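Local coordinates for protein methanogen homoaconitase large subunit (Methanocaldococcus jannaschii, PDB 4KP2) that forms the large subunit of an iron-sulfur hydro-lyase that interconverts homocitrate and homoisocitrate through cis-homoaconitate, at residues T175-V181 and Y280-I286; A189-L194 and T227-M231; A205-E211 and M235-V241; N219-R225 and I242-T248. All blocks are in the same frame, centred on the assembly; numbering follows the deposited sequence.

Contacts 2, 3 and 4 are buried. Contact 1 is partly buried, and its segment 280-286 carries several exposed residues. Contacts 1 and 3 are parallel strand pairs of one mixed sheet, where strands 167-180 and 208-213 are neighbours. Backbone bonds hold both; contact 1 adds charged and aromatic side chains, while contact 3 relies on small and apolar ones. Contacts 2 and 4 share helix 222-230. Contact 2 joins it to helix 189-200 by apolar packing alone. Contact 4 ties its start to helix 246-254 through a salt bridge. Ile180 of contact 1 touches Ile192 and Leu228 of contact 2, so sheet and helices meet there.

Contact 1. Residues T175-V181 and Y280-I286; sequences TIRVDIV and YYKEIEI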
# COMPACT_ATOMS: atom_id res chain seq x y z
N THR A 175 -39.14 -9.59 7.47
CA THR A 175 -37.99 -9.97 8.27
C THR A 175 -37.81 -11.48 8.39
O THR A 175 -38.64 -12.18 8.97
CB THR A 175 -38.06 -9.37 9.68
OG1 THR A 175 -37.99 -7.94 9.60
CG2 THR A 175 -36.91 -9.87 10.53
N ILE A 176 -36.70 -11.98 7.84
CA ILE A 176 -36.31 -13.36 8.06
C ILE A 176 -35.47 -13.45 9.33
O ILE A 176 -34.32 -13.00 9.37
CB ILE A 176 -35.56 -13.94 6.84
CG1 ILE A 176 -34.75 -15.19 7.22
CG2 ILE A 176 -34.65 -12.89 6.22
CD1 ILE A 176 -35.60 -16.40 7.53
N ARG A 177 -36.06 -13.99 10.38
CA ARG A 177 -35.40 -14.10 11.67
C ARG A 177 -34.37 -15.23 11.66
O ARG A 177 -34.68 -16.35 11.27
CB ARG A 177 -36.43 -14.35 12.77
CG ARG A 177 -35.84 -14.78 14.10
CD ARG A 177 -35.23 -13.62 14.86
NE ARG A 177 -34.72 -14.06 16.15
CZ ARG A 177 -34.36 -13.23 17.14
NH1 ARG A 177 -34.47 -11.92 16.98
NH2 ARG A 177 -33.90 -13.73 18.28
N VAL A 178 -33.16 -14.92 12.09
CA VAL A 178 -32.09 -15.91 12.15
C VAL A 178 -31.57 -16.07 13.58
O VAL A 178 -30.76 -15.27 14.05
CB VAL A 178 -30.92 -15.54 11.22
CG1 VAL A 178 -29.85 -16.61 11.27
CG2 VAL A 178 -31.42 -15.35 9.80
N ASP A 179 -32.06 -17.10 14.26
CA ASP A 179 -31.59 -17.41 15.61
C ASP A 179 -30.36 -18.30 15.55
O ASP A 179 -30.38 -19.36 14.92
CB ASP A 179 -32.69 -18.09 16.43
CG ASP A 179 -33.76 -17.12 16.89
OD1 ASP A 179 -34.77 -16.96 16.17
OD2 ASP A 179 -33.60 -16.52 17.97
N ILE A 180 -29.29 -17.87 16.20
CA ILE A 180 -28.06 -18.64 16.24
C ILE A 180 -27.78 -19.12 17.66
O ILE A 180 -27.45 -18.32 18.54
CB ILE A 180 -26.87 -17.83 15.72
CG1 ILE A 180 -27.19 -17.22 14.35
CG2 ILE A 180 -25.63 -18.70 15.63
CD1 ILE A 180 -26.07 -16.40 13.77
N VAL A 181 -27.92 -20.42 17.88
CA VAL A 181 -27.73 -20.99 19.21
C VAL A 181 -26.69 -22.10 19.20
O VAL A 181 -26.33 -22.62 18.15
CB VAL A 181 -29.05 -21.55 19.77
CG1 VAL A 181 -30.06 -20.42 19.98
CG2 VAL A 181 -29.61 -22.62 18.85
N TYR A 280 -42.61 -13.16 11.98
CA TYR A 280 -41.65 -13.06 10.89
C TYR A 280 -42.17 -13.77 9.65
O TYR A 280 -43.05 -14.63 9.73
CB TYR A 280 -40.31 -13.66 11.32
CG TYR A 280 -39.77 -13.10 12.61
CD1 TYR A 280 -39.05 -11.91 12.64
CD2 TYR A 280 -39.98 -13.75 13.82
CE1 TYR A 280 -38.55 -11.40 13.82
CE2 TYR A 280 -39.49 -13.25 15.01
CZ TYR A 280 -38.77 -12.07 15.00
OH TYR A 280 -38.28 -11.56 16.18
N TYR A 281 -41.62 -13.41 8.49
CA TYR A 281 -41.95 -14.08 7.25
C TYR A 281 -41.50 -15.53 7.34
O TYR A 281 -42.20 -16.44 6.88
CB TYR A 281 -41.27 -13.39 6.07
CG TYR A 281 -41.56 -14.02 4.73
CD1 TYR A 281 -42.73 -13.73 4.04
CD2 TYR A 281 -40.67 -14.91 4.15
CE1 TYR A 281 -43.01 -14.31 2.82
CE2 TYR A 281 -40.93 -15.49 2.92
CZ TYR A 281 -42.10 -15.19 2.26
OH TYR A 281 -42.37 -15.76 1.04
N LYS A 282 -40.33 -15.74 7.93
CA LYS A 282 -39.83 -17.08 8.18
C LYS A 282 -38.78 -17.04 9.29
O LYS A 282 -38.12 -16.02 9.48
CB LYS A 282 -39.24 -17.70 6.92
CG LYS A 282 -39.05 -19.21 7.01
CD LYS A 282 -40.39 -19.90 7.18
CE LYS A 282 -40.24 -21.30 7.75
NZ LYS A 282 -39.75 -21.28 9.16
N GLU A 283 -38.64 -18.14 10.02
CA GLU A 283 -37.65 -18.21 11.09
C GLU A 283 -36.73 -19.38 10.88
O GLU A 283 -37.18 -20.50 10.62
CB GLU A 283 -38.34 -18.34 12.45
CG GLU A 283 -39.37 -17.26 12.72
CD GLU A 283 -39.99 -17.38 14.11
OE1 GLU A 283 -39.39 -18.05 14.99
OE2 GLU A 283 -41.08 -16.80 14.33
N ILE A 284 -35.43 -19.13 10.98
CA ILE A 284 -34.43 -20.17 10.80
C ILE A 284 -33.51 -20.26 12.02
O ILE A 284 -33.22 -19.25 12.67
CB ILE A 284 -33.61 -19.96 9.49
CG1 ILE A 284 -33.68 -21.20 8.60
CG2 ILE A 284 -32.16 -19.58 9.78
CD1 ILE A 284 -33.03 -22.43 9.19
N GLU A 285 -33.07 -21.47 12.34
CA GLU A 285 -32.16 -21.68 13.45
C GLU A 285 -30.94 -22.46 12.96
O GLU A 285 -31.07 -23.42 12.21
CB GLU A 285 -32.85 -22.42 14.59
CG GLU A 285 -31.96 -22.70 15.79
CD GLU A 285 -32.75 -23.08 17.02
OE1 GLU A 285 -33.76 -22.41 17.32
OE2 GLU A 285 -32.36 -24.06 17.70
N ILE A 286 -29.76 -22.02 13.38
CA ILE A 286 -28.51 -22.61 12.90
C ILE A 286 -27.75 -23.33 14.01
O ILE A 286 -27.44 -22.74 15.04
CB ILE A 286 -27.59 -21.54 12.28
CG1 ILE A 286 -28.27 -20.89 11.08
CG2 ILE A 286 -26.27 -22.16 11.87
CD1 ILE A 286 -28.61 -21.86 9.96
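Strands 175-180 and 282-286 run parallel, their axes 4.8 Å apart at the closest and inclined by 20°, with Arg177 paired to Glu283 and Asp179 to Glu285. The backbone of Arg177 accepts from Ile284 N and donates to Lys282 O. Asp179 repeats this with Ile286 N and Ile284 O.

The aromatic contact lies where the second segment enters the sheet. Arg177 CB sits over the centre of the Tyr280 ring, 3.5 Å from the centroid, in a CH-pi contact. Thr175 CG2 comes to the ring edge, 3.6 Å from Tyr280 CD1. Arg177 CG points opposite the backbone N (chi1 167°), and the bend at chi2 carries the chain along the ring toward its hydroxyl. The guanidinium then grips Asp179 side-on. Arg177 NE donates to Asp179 OD1 at 2.9 Å and Arg177 NH2 to Asp179 OD2 at 2.8 Å. Both acceptors lie close to the guanidinium plane, but the donors approach from above the carboxylate plane. Arg177 NH1 and Tyr280 OH both reach Glu211 OE2 on strand 208-213. Glu283 is salt-bridged to Arg275.

The other face is mostly apolar, with Ile176, Val178, Ile180, Ile284 and Ile286, and also carries Lys282. Here Val178 CG1 meets Ile284 CG2 at 4.0 Å. Helix 189-200 covers part of this side.

The pairing therefore has a mainly apolar face, partly covered by a helix, and a charged one. On the latter, Asp179 and Glu211 bind the Arg177 guanidinium from two sites, which probably balances its charge beside nearby Arg275 and limits its rotation.

Contact 2. Residues A189-L194 and T227-M231; sequences AKDIVL and TLCNM
Ala189 starts the contact, its CB 4.2 Å from Thr227 CB, while its carbonyl O lies 3.5 Å from Leu228 CD1. Lys190 passes its backbone close to the Thr227 methyl, CA to CG2 4.0 Å. Its NZ turns elsewhere, to Asn325 OD1, Thr324 OG1 and Thr403 O. Thr227 OG1 bonds to Asp223 O and Thr324 O. The side chain of Thr227 is about 8 Å from that of Cys323, a predicted ligand of the [4Fe-4S] cluster.

Ile192 only grazes Leu228 CD1, but both side chains also rest on Ile180 of strand 167-180. The two helices thus pack against each other and against the mixed sheet. Each belongs to a beta-alpha-beta crossover: helix 189-200 links strands 167-180 and 208-213, and helix 222-230 links 208-213 and 239-242.

Val193 enters between three partners. Its CB meets Leu228 CD1 at 3.7 Å. Its CG2, opposite the backbone N, meets Met231 CB at 3.6 Å. CG1 takes the position between N and the carbonyl carbon (chi1 71°), where it touches both Thr227 CG2 and Met231 CG. Leu194 follows with CD2 3.7 Å from Met231 CE, which bends at chi2 and chi3 bring back toward the first helix.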
# COMPACT_ATOMS: atom_id res chain seq x y z
N ALA A 189 -16.94 -15.68 13.70
CA ALA A 189 -18.16 -15.03 13.22
C ALA A 189 -18.27 -15.13 11.71
O ALA A 189 -19.38 -15.19 11.16
CB ALA A 189 -18.19 -13.58 13.66
N LYS A 190 -17.13 -15.13 11.03
CA LYS A 190 -17.11 -15.31 9.58
C LYS A 190 -17.55 -16.73 9.23
O LYS A 190 -18.30 -16.93 8.27
CB LYS A 190 -15.71 -15.03 9.02
CG LYS A 190 -15.52 -15.43 7.56
CD LYS A 190 -16.54 -14.75 6.65
CE LYS A 190 -16.26 -13.27 6.51
NZ LYS A 190 -14.96 -13.02 5.83
N ASP A 191 -17.10 -17.70 10.01
CA ASP A 191 -17.51 -19.09 9.82
C ASP A 191 -19.01 -19.22 10.07
O ASP A 191 -19.68 -20.04 9.44
CB ASP A 191 -16.74 -20.02 10.76
CG ASP A 191 -15.25 -20.01 10.50
OD1 ASP A 191 -14.80 -20.68 9.55
OD2 ASP A 191 -14.51 -19.33 11.26
N ILE A 192 -19.52 -18.42 11.00
CA ILE A 192 -20.93 -18.46 11.35
C ILE A 192 -21.79 -17.83 10.26
O ILE A 192 -22.78 -18.42 9.83
CB ILE A 192 -21.19 -17.74 12.69
CG1 ILE A 192 -20.47 -18.47 13.82
CG2 ILE A 192 -22.67 -17.66 12.97
CD1 ILE A 192 -20.47 -17.72 15.13
N VAL A 193 -21.41 -16.64 9.82
CA VAL A 193 -22.19 -15.92 8.81
C VAL A 193 -22.13 -16.63 7.46
O VAL A 193 -23.06 -16.53 6.65
CB VAL A 193 -21.75 -14.45 8.67
CG1 VAL A 193 -20.38 -14.35 8.01
CG2 VAL A 193 -22.78 -13.65 7.89
N LEU A 194 -21.05 -17.37 7.21
CA LEU A 194 -20.94 -18.17 6.00
C LEU A 194 -21.90 -19.35 6.06
O LEU A 194 -22.39 -19.82 5.04
CB LEU A 194 -19.51 -18.66 5.80
CG LEU A 194 -18.52 -17.68 5.16
CD1 LEU A 194 -17.14 -18.30 5.06
CD2 LEU A 194 -19.02 -17.25 3.78
N THR A 227 -19.70 -8.40 11.42
CA THR A 227 -19.48 -9.39 10.37
C THR A 227 -20.80 -9.99 9.88
O THR A 227 -21.00 -10.16 8.67
CB THR A 227 -18.56 -10.52 10.85
OG1 THR A 227 -17.31 -9.97 11.27
CG2 THR A 227 -18.32 -11.53 9.74
N LEU A 228 -21.68 -10.30 10.81
CA LEU A 228 -22.97 -10.91 10.49
C LEU A 228 -23.86 -9.98 9.67
O LEU A 228 -24.52 -10.42 8.73
CB LEU A 228 -23.70 -11.34 11.76
CG LEU A 228 -23.61 -12.83 12.13
CD1 LEU A 228 -22.16 -13.29 12.20
CD2 LEU A 228 -24.32 -13.10 13.44
N CYS A 229 -23.86 -8.70 10.02
CA CYS A 229 -24.68 -7.72 9.32
C CYS A 229 -24.06 -7.28 8.00
O CYS A 229 -24.74 -6.74 7.13
CB CYS A 229 -24.94 -6.51 10.21
SG CYS A 229 -25.89 -6.87 11.71
N ASN A 230 -22.76 -7.51 7.86
CA ASN A 230 -22.04 -7.12 6.66
C ASN A 230 -22.39 -8.00 5.46
O ASN A 230 -22.46 -7.52 4.33
CB ASN A 230 -20.53 -7.15 6.90
CG ASN A 230 -19.73 -6.67 5.70
OD1 ASN A 230 -19.48 -7.43 4.76
ND2 ASN A 230 -19.34 -5.41 5.72
N MET A 231 -22.60 -9.28 5.72
CA MET A 231 -22.86 -10.25 4.66
C MET A 231 -24.35 -10.42 4.42
O MET A 231 -24.80 -11.48 3.96
CB MET A 231 -22.24 -11.60 5.01
CG MET A 231 -20.79 -11.52 5.46
SD MET A 231 -19.64 -12.13 4.22
CE MET A 231 -20.29 -13.79 3.96

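Contact 3. Residues A205-E211 and M235-V241; sequences ATYMAIE and MGGKTGV
Ile210 lies across from Gly240, and its side chain leans over the neighbouring strand. CG1 stands beside its own backbone N (chi1 -45°), which places it 3.4 Å from Thr239 O. The branch continues to CD1, which crosses Met235 CE at 4.2 Å. Met235 has a chain bent at its last torsion, and it also packs on Val196, Cys197 and Ile200 of helix 189-200.

Thr239 turns its OG1 opposite the backbone N, toward Ala151 O. Its CG2 takes the place between N and carbonyl carbon and meets Ala209 CB at 3.7 Å. Val241 puts CG1 in the corresponding position, 3.5 Å from Ile210 O.

Strands 208-211 and 239-241 are parallel neighbours, the two ends of the beta-alpha-beta crossover through helix 222-230. Ile210 N donates to Thr239 O, and its carbonyl O accepts from Val241 N; both bonds are 2.6 Å long. Leu24 and Val25 of helix 24-33 lie against the face with Ala209, Glu211 and Val241.

Before the strands, Ala205 to Met208 form a type II turn. Within it the Thr206 methyl CG2 sits over the centre of the Tyr207 ring. Thr206 CA and Gly236 O are 3.2 Å apart. Gly236 has a positive phi (88°), suited to glycine. Lys238 N donates to Met208 O, and Lys238 CB lies 3.4 Å from the same oxygen, while the rest of its chain leads away.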
# COMPACT_ATOMS: atom_id res chain seq x y z
N ALA A 205 -33.21 -13.97 0.51
CA ALA A 205 -33.55 -12.90 1.44
C ALA A 205 -33.79 -11.59 0.70
O ALA A 205 -33.74 -10.52 1.30
CB ALA A 205 -32.45 -12.73 2.47
N THR A 206 -34.07 -11.69 -0.59
CA THR A 206 -34.28 -10.51 -1.43
C THR A 206 -35.51 -9.73 -0.97
O THR A 206 -36.53 -10.32 -0.60
CB THR A 206 -34.42 -10.89 -2.91
OG1 THR A 206 -33.44 -11.88 -3.25
CG2 THR A 206 -34.23 -9.67 -3.80
N TYR A 207 -35.39 -8.40 -0.99
CA TYR A 207 -36.45 -7.50 -0.54
C TYR A 207 -36.81 -7.70 0.93
O TYR A 207 -37.89 -7.30 1.37
CB TYR A 207 -37.71 -7.63 -1.40
CG TYR A 207 -37.46 -7.76 -2.88
CD1 TYR A 207 -36.95 -6.70 -3.62
CD2 TYR A 207 -37.74 -8.94 -3.56
CE1 TYR A 207 -36.72 -6.81 -4.98
CE2 TYR A 207 -37.52 -9.06 -4.92
CZ TYR A 207 -37.01 -7.99 -5.62
OH TYR A 207 -36.78 -8.11 -6.97
N MET A 208 -35.90 -8.31 1.69
CA MET A 208 -36.17 -8.62 3.09
C MET A 208 -35.01 -8.22 4.00
O MET A 208 -33.90 -7.99 3.53
CB MET A 208 -36.47 -10.11 3.26
CG MET A 208 -37.71 -10.58 2.52
SD MET A 208 -37.97 -12.36 2.67
CE MET A 208 -38.02 -12.53 4.45
N ALA A 209 -35.29 -8.14 5.29
CA ALA A 209 -34.29 -7.76 6.28
C ALA A 209 -33.86 -8.96 7.12
O ALA A 209 -34.66 -9.86 7.39
CB ALA A 209 -34.82 -6.65 7.17
N ILE A 210 -32.60 -8.97 7.53
CA ILE A 210 -32.07 -10.06 8.33
C ILE A 210 -32.01 -9.67 9.80
O ILE A 210 -31.45 -8.64 10.16
CB ILE A 210 -30.65 -10.45 7.89
CG1 ILE A 210 -30.56 -10.55 6.36
CG2 ILE A 210 -30.23 -11.76 8.54
CD1 ILE A 210 -31.26 -11.77 5.79
N GLU A 211 -32.60 -10.50 10.66
CA GLU A 211 -32.58 -10.25 12.09
C GLU A 211 -31.87 -11.37 12.84
O GLU A 211 -32.42 -12.46 13.02
CB GLU A 211 -34.00 -10.08 12.63
CG GLU A 211 -34.08 -9.82 14.13
CD GLU A 211 -35.48 -9.51 14.60
OE1 GLU A 211 -36.31 -9.10 13.77
OE2 GLU A 211 -35.75 -9.68 15.81
N MET A 235 -26.76 -12.36 0.70
CA MET A 235 -27.89 -13.27 0.70
C MET A 235 -29.09 -12.64 0.02
O MET A 235 -30.19 -13.19 0.04
CB MET A 235 -28.24 -13.68 2.13
CG MET A 235 -27.18 -14.53 2.81
SD MET A 235 -27.52 -14.82 4.55
CE MET A 235 -27.39 -13.16 5.21
N GLY A 236 -28.87 -11.47 -0.58
CA GLY A 236 -29.94 -10.74 -1.24
C GLY A 236 -30.67 -9.82 -0.29
O GLY A 236 -31.52 -9.03 -0.71
N GLY A 237 -30.33 -9.90 0.99
CA GLY A 237 -30.98 -9.12 2.02
C GLY A 237 -30.88 -7.62 1.83
O GLY A 237 -29.83 -7.11 1.42
N LYS A 238 -31.97 -6.92 2.12
CA LYS A 238 -31.99 -5.47 2.03
C LYS A 238 -31.10 -4.89 3.12
O LYS A 238 -30.42 -3.88 2.91
CB LYS A 238 -33.42 -4.95 2.17
CG LYS A 238 -33.57 -3.47 1.86
CD LYS A 238 -33.20 -3.17 0.42
CE LYS A 238 -33.39 -1.70 0.09
NZ LYS A 238 -33.04 -1.39 -1.33
N THR A 239 -31.12 -5.53 4.28
CA THR A 239 -30.28 -5.13 5.41
C THR A 239 -30.21 -6.24 6.45
O THR A 239 -31.05 -7.14 6.47
CB THR A 239 -30.81 -3.85 6.09
OG1 THR A 239 -29.88 -3.43 7.10
CG2 THR A 239 -32.17 -4.09 6.72
N GLY A 240 -29.20 -6.17 7.30
CA GLY A 240 -29.07 -7.10 8.41
C GLY A 240 -28.98 -6.33 9.71
O GLY A 240 -28.12 -5.47 9.87
N VAL A 241 -29.88 -6.64 10.64
CA VAL A 241 -29.94 -5.88 11.89
C VAL A 241 -29.84 -6.78 13.13
O VAL A 241 -30.39 -7.89 13.16
CB VAL A 241 -31.22 -5.01 11.95
CG1 VAL A 241 -32.47 -5.87 12.02
CG2 VAL A 241 -31.16 -4.04 13.13

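Contact 4. Residues N219-R225 and I242-T248; sequences NMDMDGR and IEADEIT
Asp245 OD1 gathers groups from both segments: the Arg225 guanidinium and two atoms of Thr248. Thr248 OG1 donates to Asp245 OD1 at 3.1 Å, nearly in line with its C-O bond. Thr248 N adds a weak capping bond, for Asp245 is the N-cap of helix 246-254. Arg225 NH1 is modelled so close to Asp245 OD1 that its exact distance is doubtful. The sound bond of the salt bridge is from Arg225 NH2 to Asp245 OD2, 2.8 Å with an angle of 161° at the hydrogen. The acceptor lies near the guanidinium plane, and the carboxylate is turned 30° against it.

Arg225 arrives with its chain extended from CG to NE and crosses Ile242 at a slant. Ile242 CD1 touches Arg225 CB at 3.6 Å, and Ile242 CG2 touches Arg225 CD at 3.9 Å. Ile247 CB lies over one face of the guanidinium. Ile247 CD1 reaches on to Met220 O, 3.3 Å away. Arg225 NE donates to Val217 O, a further hold on the group's rotation.

Met222 crosses Thr248, its bent chain placing SD 3.7 Å from Thr248 OG1. Met222 opens helix 222-230 just after Asp221, whose side chain gives a weak cap to Gly224 N. Two helix starts are thus brought together, one on each side of strand 239-242 in the sequence.

Both partners of the ion pair are buried, with isoleucines beside the arginine, so their attraction is probably little screened by water. The arginine charge and the helix N-terminus would both favour an ionised Asp245. The same carboxylate weakly caps helix 246-254 and binds Arg225 of helix 222-230.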
# COMPACT_ATOMS: atom_id res chain seq x y z
N ASN A 219 -23.92 -13.24 22.79
CA ASN A 219 -22.60 -13.33 23.42
C ASN A 219 -21.49 -12.77 22.54
O ASN A 219 -20.35 -12.62 22.99
CB ASN A 219 -22.29 -14.78 23.80
CG ASN A 219 -23.16 -15.27 24.94
OD1 ASN A 219 -23.48 -14.52 25.87
ND2 ASN A 219 -23.55 -16.54 24.88
N MET A 220 -21.82 -12.47 21.29
CA MET A 220 -20.86 -11.89 20.36
C MET A 220 -20.43 -10.49 20.77
O MET A 220 -21.23 -9.72 21.30
CB MET A 220 -21.45 -11.82 18.95
CG MET A 220 -21.25 -13.06 18.11
SD MET A 220 -21.69 -12.72 16.39
CE MET A 220 -21.43 -14.32 15.65
N ASP A 221 -19.17 -10.16 20.52
CA ASP A 221 -18.71 -8.79 20.63
C ASP A 221 -19.13 -8.07 19.35
O ASP A 221 -19.65 -8.69 18.43
CB ASP A 221 -17.20 -8.73 20.82
CG ASP A 221 -16.44 -9.41 19.70
OD1 ASP A 221 -17.01 -10.31 19.04
OD2 ASP A 221 -15.26 -9.06 19.48
N MET A 222 -18.89 -6.76 19.29
CA MET A 222 -19.31 -5.99 18.13
C MET A 222 -18.53 -6.36 16.87
O MET A 222 -19.01 -6.16 15.76
CB MET A 222 -19.20 -4.49 18.40
CG MET A 222 -20.28 -3.97 19.34
SD MET A 222 -21.95 -4.19 18.69
CE MET A 222 -21.88 -3.15 17.23
N ASP A 223 -17.33 -6.91 17.05
CA ASP A 223 -16.52 -7.37 15.92
C ASP A 223 -17.21 -8.52 15.20
O ASP A 223 -17.05 -8.70 13.99
CB ASP A 223 -15.13 -7.80 16.39
CG ASP A 223 -14.32 -6.64 16.93
OD1 ASP A 223 -14.66 -5.47 16.63
OD2 ASP A 223 -13.33 -6.89 17.66
N GLY A 224 -17.98 -9.31 15.95
CA GLY A 224 -18.72 -10.42 15.39
C GLY A 224 -20.04 -9.98 14.79
O GLY A 224 -20.46 -10.48 13.74
N ARG A 225 -20.70 -9.04 15.46
CA ARG A 225 -21.99 -8.54 15.00
C ARG A 225 -21.85 -7.73 13.72
O ARG A 225 -22.75 -7.72 12.87
CB ARG A 225 -22.66 -7.71 16.09
CG ARG A 225 -22.99 -8.51 17.34
CD ARG A 225 -23.69 -7.65 18.38
NE ARG A 225 -24.01 -8.42 19.58
CZ ARG A 225 -24.64 -7.93 20.63
NH1 ARG A 225 -25.03 -6.66 20.64
NH2 ARG A 225 -24.89 -8.70 21.68
N ILE A 242 -29.12 -6.30 14.14
CA ILE A 242 -28.97 -7.02 15.40
C ILE A 242 -29.41 -6.14 16.56
O ILE A 242 -29.04 -4.96 16.64
CB ILE A 242 -27.52 -7.47 15.61
CG1 ILE A 242 -27.14 -8.55 14.59
CG2 ILE A 242 -27.32 -8.01 17.02
CD1 ILE A 242 -25.75 -9.10 14.77
N GLU A 243 -30.21 -6.71 17.46
CA GLU A 243 -30.73 -5.99 18.62
C GLU A 243 -29.60 -5.45 19.50
O GLU A 243 -28.64 -6.17 19.80
CB GLU A 243 -31.65 -6.90 19.43
CG GLU A 243 -32.33 -6.23 20.61
CD GLU A 243 -33.29 -7.16 21.33
OE1 GLU A 243 -34.33 -7.51 20.74
OE2 GLU A 243 -32.99 -7.54 22.48
N ALA A 244 -29.73 -4.19 19.90
CA ALA A 244 -28.70 -3.54 20.70
C ALA A 244 -28.77 -3.95 22.17
O ALA A 244 -29.86 -4.06 22.74
CB ALA A 244 -28.82 -2.03 20.57
N ASP A 245 -27.61 -4.18 22.77
CA ASP A 245 -27.54 -4.57 24.17
C ASP A 245 -26.36 -3.89 24.86
O ASP A 245 -25.78 -2.95 24.32
CB ASP A 245 -27.42 -6.09 24.30
CG ASP A 245 -26.13 -6.62 23.72
OD1 ASP A 245 -25.56 -5.97 22.82
OD2 ASP A 245 -25.68 -7.70 24.16
N GLU A 246 -26.02 -4.37 26.05
CA GLU A 246 -24.94 -3.80 26.83
C GLU A 246 -23.59 -3.87 26.12
O GLU A 246 -22.75 -2.98 26.27
CB GLU A 246 -24.84 -4.49 28.20
CG GLU A 246 -25.33 -3.64 29.36
CD GLU A 246 -26.82 -3.36 29.29
OE1 GLU A 246 -27.55 -4.16 28.68
OE2 GLU A 246 -27.25 -2.32 29.85
N ILE A 247 -23.39 -4.92 25.34
CA ILE A 247 -22.16 -5.09 24.57
C ILE A 247 -22.04 -3.99 23.53
O ILE A 247 -20.94 -3.50 23.25
CB ILE A 247 -22.11 -6.47 23.89
CG1 ILE A 247 -22.24 -7.58 24.93
CG2 ILE A 247 -20.82 -6.63 23.10
CD1 ILE A 247 -22.13 -8.97 24.36
N THR A 248 -23.17 -3.59 22.96
CA THR A 248 -23.20 -2.52 21.98
C THR A 248 -22.80 -1.19 22.62
O THR A 248 -22.07 -0.40 22.02
CB THR A 248 -24.60 -2.38 21.34
OG1 THR A 248 -25.00 -3.64 20.78
CG2 THR A 248 -24.58 -1.33 20.23